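Local coordinates for putative phenazine biosynthesis PhzC/PhzF protein (Clostridium difficile, PDB 4DUN) that probably acts as an isomerase of the PhzF family, although its substrate and the reaction it carries out are not established, at residues E41-L45 and P46-F50; W62-P65 and K66-I69; T106-N110 and L111-I115. All blocks are in the same frame, centred on the assembly; numbering follows the deposited sequence. Where two conformers were deposited one is given.

Contact 1: E41-L45 and P46-F50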
loop_
_atom_site.group_PDB
_atom_site.type_symbol
_atom_site.label_atom_id
_atom_site.label_comp_id
_atom_site.label_asym_id
_atom_site.label_seq_id
_atom_site.Cartn_x
_atom_site.Cartn_y
_atom_site.Cartn_z
ATOM N N GLU A 41 0.372 -8.742 -2.486
ATOM C CA GLU A 41 1.522 -8.036 -1.932
ATOM C C GLU A 41 1.997 -6.931 -2.901
ATOM O O GLU A 41 2.367 -5.838 -2.453
ATOM C CB GLU A 41 2.646 -9.041 -1.639
ATOM C CG GLU A 41 3.785 -8.470 -0.814
ATOM C CD GLU A 41 4.961 -9.403 -0.597
ATOM O OE1 GLU A 41 4.813 -10.633 -0.791
ATOM O OE2 GLU A 41 6.042 -8.890 -0.228
ATOM N N GLU A 42 1.979 -7.222 -4.217
ATOM C CA GLU A 42 2.379 -6.295 -5.283
ATOM C C GLU A 42 1.397 -5.109 -5.366
ATOM O O GLU A 42 1.829 -3.952 -5.449
ATOM C CB GLU A 42 2.485 -7.036 -6.633
ATOM C CG GLU A 42 2.974 -6.157 -7.781
ATOM C CD GLU A 42 4.444 -5.798 -7.833
ATOM O OE1 GLU A 42 5.227 -6.304 -6.997
ATOM O OE2 GLU A 42 4.814 -5.034 -8.753
ATOM N N ASN A 43 0.089 -5.391 -5.291
ATOM C CA ASN A 43 -0.927 -4.346 -5.294
ATOM C C ASN A 43 -0.816 -3.431 -4.063
ATOM O O ASN A 43 -1.015 -2.212 -4.174
ATOM C CB ASN A 43 -2.313 -4.969 -5.349
ATOM C CG ASN A 43 -2.628 -5.528 -6.706
ATOM O OD1 ASN A 43 -2.153 -5.037 -7.729
ATOM N ND2 ASN A 43 -3.495 -6.538 -6.745
ATOM N N ASN A 44 -0.493 -4.025 -2.898
ATOM C CA ASN A 44 -0.380 -3.342 -1.607
ATOM C C ASN A 44 -1.696 -2.641 -1.194
ATOM O O ASN A 44 -1.687 -1.710 -0.382
ATOM C CB ASN A 44 0.790 -2.340 -1.578
ATOM C CG ASN A 44 1.249 -2.083 -0.167
ATOM O OD1 ASN A 44 1.282 -3.007 0.669
ATOM N ND2 ASN A 44 1.511 -0.818 0.155
ATOM N N LEU A 45 -2.826 -3.106 -1.743
ATOM C CA LEU A 45 -4.123 -2.591 -1.343
ATOM C C LEU A 45 -4.589 -3.386 -0.099
ATOM O O LEU A 45 -4.107 -4.498 0.115
ATOM C CB LEU A 45 -5.131 -2.649 -2.510
ATOM C CG LEU A 45 -4.851 -1.671 -3.657
ATOM C CD1 LEU A 45 -5.772 -1.938 -4.846
ATOM C CD2 LEU A 45 -4.969 -0.208 -3.183
ATOM N N PRO A 46 -5.480 -2.822 0.756
ATOM C CA PRO A 46 -5.893 -3.528 1.994
ATOM C C PRO A 46 -6.271 -4.997 1.751
ATOM O O PRO A 46 -5.873 -5.885 2.514
ATOM C CB PRO A 46 -7.088 -2.713 2.474
ATOM C CG PRO A 46 -6.761 -1.307 2.018
ATOM C CD PRO A 46 -6.117 -1.483 0.661
ATOM N N GLU A 47 -6.971 -5.245 0.636
ATOM C CA GLU A 47 -7.256 -6.588 0.142
ATOM C C GLU A 47 -7.263 -6.603 -1.370
ATOM O O GLU A 47 -7.651 -5.603 -2.001
ATOM C CB GLU A 47 -8.632 -7.117 0.629
ATOM C CG GLU A 47 -8.699 -7.596 2.076
ATOM C CD GLU A 47 -8.928 -6.524 3.126
ATOM O OE1 GLU A 47 -9.263 -5.370 2.763
ATOM O OE2 GLU A 47 -8.730 -6.835 4.323
ATOM N N THR A 48 -6.874 -7.756 -1.948
ATOM C CA THR A 48 -7.095 -8.113 -3.350
ATOM C C THR A 48 -8.019 -9.319 -3.327
ATOM O O THR A 48 -7.696 -10.343 -2.700
ATOM C CB THR A 48 -5.808 -8.376 -4.164
ATOM O OG1 THR A 48 -5.065 -7.161 -4.197
ATOM C CG2 THR A 48 -6.125 -8.806 -5.613
ATOM N N ALA A 49 -9.163 -9.192 -4.010
ATOM C CA ALA A 49 -10.158 -10.249 -4.190
ATOM C C ALA A 49 -9.850 -10.998 -5.487
ATOM O O ALA A 49 -9.467 -10.372 -6.484
ATOM C CB ALA A 49 -11.559 -9.649 -4.241
ATOM N N PHE A 50 -9.933 -12.322 -5.450
ATOM C CA PHE A 50 -9.685 -13.160 -6.627
ATOM C C PHE A 50 -10.944 -13.913 -6.923
ATOM O O PHE A 50 -11.403 -14.671 -6.064
ATOM C CB PHE A 50 -8.516 -14.143 -6.392
ATOM C CG PHE A 50 -7.196 -13.455 -6.241
ATOM C CD1 PHE A 50 -6.764 -13.003 -4.993
ATOM C CD2 PHE A 50 -6.375 -13.248 -7.345
ATOM C CE1 PHE A 50 -5.571 -12.286 -4.866
ATOM C CE2 PHE A 50 -5.163 -12.541 -7.211
ATOM C CZ PHE A 50 -4.780 -12.065 -5.978
HETATM O O HOH W 1 -3.588 -6.061 -2.123
#
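The carboxamide of Asn43 and the hydroxyl of Thr48 meet at the core of this local turn: Asn43 ND2 donates to Thr48 OG1 over 3.1 Å, with an N-H...O angle of 161°. The hydroxyl lies close to the plane of the amide, 12° out of it, and the two side chains run at about a right angle to each other. Thr48 presents OG1 because that atom lies beside its own backbone N (chi1 -63°), while Thr48 CG2 takes the position anti to N and comes within 3.7 Å of Asn43 ND2. Thr48 OG1 also donates to a water oxygen at 2.8 Å, and that water oxygen in turn donates to Leu45 O at 2.8 Å. Thr48 OG1 is thus a buried polar atom used in both senses. These bonds span the turn that leads from helix 33-43 into strand 47-54, the second half of a strand-helix-strand connection between the parallel strands 20-27 and 47-54. The helix ends at Asn43, and Asn44 turns the chain with a positive phi. Packing is tight at the Asn43-Thr48 bond and at buried Leu45, whose side chain rests on Tyr6 and Ile8 of strand 4-11. Looser ground lies at partly exposed Asn44 and Pro46: CB of Asn44 points away from 46-50, and Asn44 O bonds Asn44 ND2 of the second subunit. CB of Glu47, the predicted active-site residue, also points away from 41-45, and its side chain lies about 4 Å from a nickel ion and beside a molecule probably from the crystallisation liquor.

Contact 2: W62-P65 and K66-I69; sequences WFTP and KAEI
Glu68 lays its side chain across one face of the Phe63 ring. Glu68 CB sits over the face, 3.8 Å from the Phe63 ring centroid and 25° off the normal, a CH-pi contact displaced toward the rim at CE2. With CG anti to the backbone N (chi1 -172°) and the rest of the chain extended, the side chain runs on over the ring: Glu68 CG lies 3.7 Å from Phe63 CZ and also approaches Trp62 O, and Glu68 CD is again near CZ. The carboxylate makes an offset stack, its plane only 15° from that of the ring, and projects past the CZ rim. At the tip, Glu68 OE2 accepts from a water that also donates to Ile69 O and accepts from Trp62 N; the stronger partner of Glu68 OE2 is Arg61, through a salt bridge, and Gln99 adds a hydrogen bond.

The backbone beneath is a short antiparallel hairpin between strand 57-63 and strand 68-69, weakly bonded on the 68-69 side. Ile69 N donates nearly straight to Trp62 O at 3.0 Å, and Thr64 N donates to Ala67 O at 2.9 Å. In the loop, Thr64 OG1 is turned between its backbone N and carbonyl carbon, a rotation that lets it accept from Lys66 N at 3.2 Å, an ST turn, and also from Ala67 N at 3.1 Å. On the other face of the hairpin, Trp62 CB packs on Ile69 CG1 at 3.8 Å, and Thr64 and Ile69 both adjoin Glu47, the predicted active-site residue.

The chemistry thus divides: one hydroxyl gathers the two amides of the turn, while a carboxylate lying nearly parallel to an aromatic ring is gripped by Arg61, Gln99 and a water, and the arginine's charge would be expected to favour its ionised form.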
loop_
_atom_site.group_PDB
_atom_site.type_symbol
_atom_site.label_atom_id
_atom_site.label_comp_id
_atom_site.label_asym_id
_atom_site.label_seq_id
_atom_site.Cartn_x
_atom_site.Cartn_y
_atom_site.Cartn_z
ATOM N N TRP A 62 -9.935 -13.777 -0.781
ATOM C CA TRP A 62 -9.377 -12.485 -0.475
ATOM C C TRP A 62 -8.035 -12.634 0.208
ATOM O O TRP A 62 -7.865 -13.447 1.064
ATOM C CB TRP A 62 -10.276 -11.655 0.438
ATOM C CG TRP A 62 -11.743 -11.745 0.233
ATOM C CD1 TRP A 62 -12.514 -10.907 -0.489
ATOM C CD2 TRP A 62 -12.619 -12.700 0.793
ATOM N NE1 TRP A 62 -13.793 -11.262 -0.416
ATOM C CE2 TRP A 62 -13.899 -12.385 0.345
ATOM C CE3 TRP A 62 -12.445 -13.798 1.618
ATOM C CZ2 TRP A 62 -14.989 -13.101 0.705
ATOM C CZ3 TRP A 62 -13.523 -14.515 1.948
ATOM C CH2 TRP A 62 -14.780 -14.174 1.497
ATOM N N PHE A 63 -7.120 -11.765 -0.178
ATOM C CA PHE A 63 -5.785 -11.730 0.391
ATOM C C PHE A 63 -5.424 -10.321 0.784
ATOM O O PHE A 63 -5.595 -9.396 -0.019
ATOM C CB PHE A 63 -4.767 -12.226 -0.646
ATOM C CG PHE A 63 -4.778 -13.703 -0.900
ATOM C CD1 PHE A 63 -5.771 -14.283 -1.693
ATOM C CD2 PHE A 63 -3.765 -14.517 -0.406
ATOM C CE1 PHE A 63 -5.761 -15.658 -1.955
ATOM C CE2 PHE A 63 -3.755 -15.891 -0.682
ATOM C CZ PHE A 63 -4.761 -16.448 -1.446
ATOM N N THR A 64 -4.883 -10.152 1.991
ATOM C CA THR A 64 -4.290 -8.868 2.356
ATOM C C THR A 64 -2.874 -8.902 1.726
ATOM O O THR A 64 -2.471 -9.972 1.253
ATOM C CB THR A 64 -4.224 -8.692 3.894
ATOM O OG1 THR A 64 -3.267 -9.629 4.396
ATOM C CG2 THR A 64 -5.594 -8.839 4.589
ATOM N N PRO A 65 -2.038 -7.853 1.839
ATOM C CA PRO A 65 -0.657 -7.972 1.325
ATOM C C PRO A 65 0.187 -9.034 2.072
ATOM O O PRO A 65 1.298 -9.348 1.630
ATOM C CB PRO A 65 -0.087 -6.572 1.574
ATOM C CG PRO A 65 -1.302 -5.665 1.519
ATOM C CD PRO A 65 -2.319 -6.473 2.296
ATOM N N LYS A 66 -0.340 -9.587 3.196
ATOM C CA LYS A 66 0.376 -10.545 4.040
ATOM C C LYS A 66 -0.214 -11.964 4.125
ATOM O O LYS A 66 0.560 -12.903 4.363
ATOM C CB LYS A 66 0.449 -9.993 5.483
ATOM C CG LYS A 66 1.353 -8.776 5.643
ATOM C CD LYS A 66 1.709 -8.569 7.112
ATOM C CE LYS A 66 2.630 -7.394 7.339
ATOM N NZ LYS A 66 1.892 -6.105 7.357
ATOM N N ALA A 67 -1.553 -12.133 4.034
ATOM C CA ALA A 67 -2.161 -13.451 4.217
ATOM C C ALA A 67 -3.513 -13.585 3.562
ATOM O O ALA A 67 -4.199 -12.584 3.316
ATOM C CB ALA A 67 -2.316 -13.742 5.710
ATOM N N GLU A 68 -3.939 -14.838 3.366
ATOM C CA GLU A 68 -5.294 -15.106 2.914
ATOM C C GLU A 68 -6.239 -14.945 4.110
ATOM O O GLU A 68 -5.863 -15.291 5.227
ATOM C CB GLU A 68 -5.396 -16.507 2.332
ATOM C CG GLU A 68 -6.751 -16.743 1.687
ATOM C CD GLU A 68 -6.995 -18.105 1.066
ATOM O OE1 GLU A 68 -6.071 -18.949 1.074
ATOM O OE2 GLU A 68 -8.102 -18.297 0.511
ATOM N N ILE A 69 -7.430 -14.378 3.894
ATOM C CA ILE A 69 -8.396 -14.174 4.982
ATOM C C ILE A 69 -9.663 -14.944 4.638
ATOM O O ILE A 69 -9.854 -15.318 3.472
ATOM C CB ILE A 69 -8.639 -12.677 5.298
ATOM C CG1 ILE A 69 -9.167 -11.910 4.056
ATOM C CG2 ILE A 69 -7.367 -12.054 5.904
ATOM C CD1 ILE A 69 -9.619 -10.489 4.330
HETATM O O HOH W 2 -10.083 -16.356 0.989
#

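Contact 3: T106-N110 and L111-I115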
loop_
_atom_site.group_PDB
_atom_site.type_symbol
_atom_site.label_atom_id
_atom_site.label_comp_id
_atom_site.label_asym_id
_atom_site.label_seq_id
_atom_site.Cartn_x
_atom_site.Cartn_y
_atom_site.Cartn_z
ATOM N N THR A 106 -26.913 -8.719 -3.831
ATOM C CA THR A 106 -27.982 -8.314 -4.747
ATOM C C THR A 106 -27.730 -6.897 -5.216
ATOM O O THR A 106 -27.471 -6.021 -4.390
ATOM C CB THR A 106 -29.370 -8.447 -4.097
ATOM O OG1 THR A 106 -29.549 -9.794 -3.665
ATOM C CG2 THR A 106 -30.492 -8.077 -5.066
ATOM N N ARG A 107 -27.780 -6.675 -6.541
ATOM C CA ARG A 107 -27.638 -5.349 -7.132
ATOM C C ARG A 107 -29.020 -4.744 -7.251
ATOM O O ARG A 107 -29.905 -5.331 -7.882
ATOM C CB ARG A 107 -26.936 -5.390 -8.513
ATOM C CG ARG A 107 -26.657 -3.978 -9.046
ATOM C CD ARG A 107 -25.980 -4.001 -10.386
ATOM N NE ARG A 107 -25.913 -2.668 -10.993
ATOM C CZ ARG A 107 -25.285 -2.416 -12.131
ATOM N NH1 ARG A 107 -24.678 -3.394 -12.789
ATOM N NH2 ARG A 107 -25.277 -1.186 -12.636
ATOM N N ASN A 108 -29.225 -3.599 -6.619
ATOM C CA ASN A 108 -30.512 -2.892 -6.650
ATOM C C ASN A 108 -30.191 -1.503 -7.191
ATOM O O ASN A 108 -29.680 -0.655 -6.456
ATOM C CB ASN A 108 -31.130 -2.880 -5.238
ATOM C CG ASN A 108 -32.426 -2.103 -5.114
ATOM O OD1 ASN A 108 -32.881 -1.415 -6.042
ATOM N ND2 ASN A 108 -33.067 -2.216 -3.953
ATOM N N GLY A 109 -30.426 -1.304 -8.494
ATOM C CA GLY A 109 -30.036 -0.075 -9.181
ATOM C C GLY A 109 -28.520 -0.097 -9.235
ATOM O O GLY A 109 -27.945 -0.997 -9.846
ATOM N N ASN A 110 -27.860 0.822 -8.522
ATOM C CA ASN A 110 -26.393 0.832 -8.399
ATOM C C ASN A 110 -25.970 0.591 -6.945
ATOM O O ASN A 110 -24.796 0.797 -6.576
ATOM C CB ASN A 110 -25.802 2.127 -8.983
ATOM C CG ASN A 110 -25.833 2.110 -10.486
ATOM O OD1 ASN A 110 -25.618 1.074 -11.114
ATOM N ND2 ASN A 110 -26.115 3.246 -11.106
ATOM N N LEU A 111 -26.893 0.079 -6.143
ATOM C CA LEU A 111 -26.612 -0.259 -4.753
ATOM C C LEU A 111 -26.373 -1.759 -4.650
ATOM O O LEU A 111 -27.074 -2.537 -5.271
ATOM C CB LEU A 111 -27.782 0.106 -3.847
ATOM C CG LEU A 111 -27.919 1.554 -3.397
ATOM C CD1 LEU A 111 -29.310 1.820 -2.855
ATOM C CD2 LEU A 111 -26.854 1.911 -2.378
ATOM N N TYR A 112 -25.390 -2.163 -3.856
ATOM C CA TYR A 112 -25.104 -3.581 -3.676
ATOM C C TYR A 112 -25.524 -3.974 -2.273
ATOM O O TYR A 112 -25.065 -3.399 -1.305
ATOM C CB TYR A 112 -23.637 -3.879 -3.979
ATOM C CG TYR A 112 -23.373 -3.688 -5.446
ATOM C CD1 TYR A 112 -23.462 -4.750 -6.329
ATOM C CD2 TYR A 112 -23.104 -2.432 -5.959
ATOM C CE1 TYR A 112 -23.259 -4.569 -7.669
ATOM C CE2 TYR A 112 -22.898 -2.244 -7.295
ATOM C CZ TYR A 112 -22.978 -3.315 -8.150
ATOM O OH TYR A 112 -22.777 -3.135 -9.490
ATOM N N GLU A 113 -26.413 -4.955 -2.192
ATOM C CA GLU A 113 -27.000 -5.395 -0.933
ATOM C C GLU A 113 -26.472 -6.701 -0.358
ATOM O O GLU A 113 -26.339 -7.692 -1.064
ATOM C CB GLU A 113 -28.519 -5.532 -1.095
ATOM C CG GLU A 113 -29.198 -4.336 -1.736
ATOM C CD GLU A 113 -30.693 -4.534 -1.917
ATOM O OE1 GLU A 113 -31.126 -5.689 -2.080
ATOM O OE2 GLU A 113 -31.425 -3.532 -1.901
ATOM N N MET A 114 -26.188 -6.680 0.939
ATOM C CA MET A 114 -25.708 -7.881 1.632
ATOM C C MET A 114 -26.525 -8.073 2.906
ATOM O O MET A 114 -26.728 -7.127 3.674
ATOM C CB MET A 114 -24.199 -7.782 1.939
ATOM C CG MET A 114 -23.358 -7.477 0.705
ATOM S SD MET A 114 -21.563 -7.296 0.978
ATOM C CE MET A 114 -21.503 -5.834 1.971
ATOM N N ILE A 115 -27.006 -9.301 3.118
ATOM C CA ILE A 115 -27.860 -9.632 4.252
ATOM C C ILE A 115 -27.018 -10.358 5.281
ATOM O O ILE A 115 -26.372 -11.364 4.979
ATOM C CB ILE A 115 -29.123 -10.427 3.816
ATOM C CG1 ILE A 115 -30.018 -9.543 2.917
ATOM C CG2 ILE A 115 -29.908 -10.935 5.059
ATOM C CD1 ILE A 115 -31.199 -10.261 2.229
HETATM O O HOH W 3 -28.889 -9.767 -0.965
HETATM O O HOH W 4 -22.983 -0.461 -10.169
#
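Side-chain polar bonds tie Asn108 to Glu113 and Arg107 to the turn between the strands. Asn108 ND2 donates to Glu113 OE2 at 2.9 Å; the acceptor lies near the asparagine amide plane, yet the donor comes from above the carboxylate, the two planes being 78° apart. Arg107 NE reaches Gly109 O at 2.9 Å, and Arg107 NH2 reaches Asn110 OD1 at 2.7 Å. Its chain can do this because it runs extended from CG to NE, with CG anti to the backbone N (chi1 -174°).

Backbone bonds build the beta hairpin of strands 101-108 and 111-117 with its two-residue loop, Gly109-Asn110, closed by a type II' turn from Asn108 to Leu111 with Gly109 at positive phi. Thr106 and Glu113 exchange bonds in both directions (Glu113 N to Thr106 O 2.7 Å), as do Asn108 and Leu111 (Asn108 N to Leu111 O 2.8 Å), leaving Arg107 opposite Tyr112 as a non-hydrogen-bonded pair.

On the face that carries this pair, Arg107 and Tyr112 lie side by side, pointing the same way, with Arg107 CG 3.7 Å from Tyr112 CE1 and Arg107 CD 3.4 Å from Tyr112 OH. The hydroxyl sits over one face of the guanidinium, toward its rim. Tyr112 also packs against Leu77 and Tyr81 of helix 73-87.

Waters complete the set: one joins Tyr112 OH to Asn110 OD1, another links Thr106 OG1 with Glu113 O.

Overall arrangement
Along the chain the three contacts come in series, contact 1 first and contact 3 last. Contacts 1 and 2 are neighbours, their centres 7 Å apart: strands 47-54 and 57-63 pair antiparallel, Thr48 N probably bonds Phe63 O at 2.8 Å, and Pro65 CG packs 3.3 Å from Leu45 O. Together they place the end of helix 33-43 and the hairpin 62-69 beside Glu47, the predicted active-site residue. Contact 3 stands apart, its centre about 23 Å from that of contact 1 and 25 Å from that of contact 2. It is connected to them through strand pairing, 57-63 with 93-98 and 93-98 with 101-108, and lies away from the predicted site.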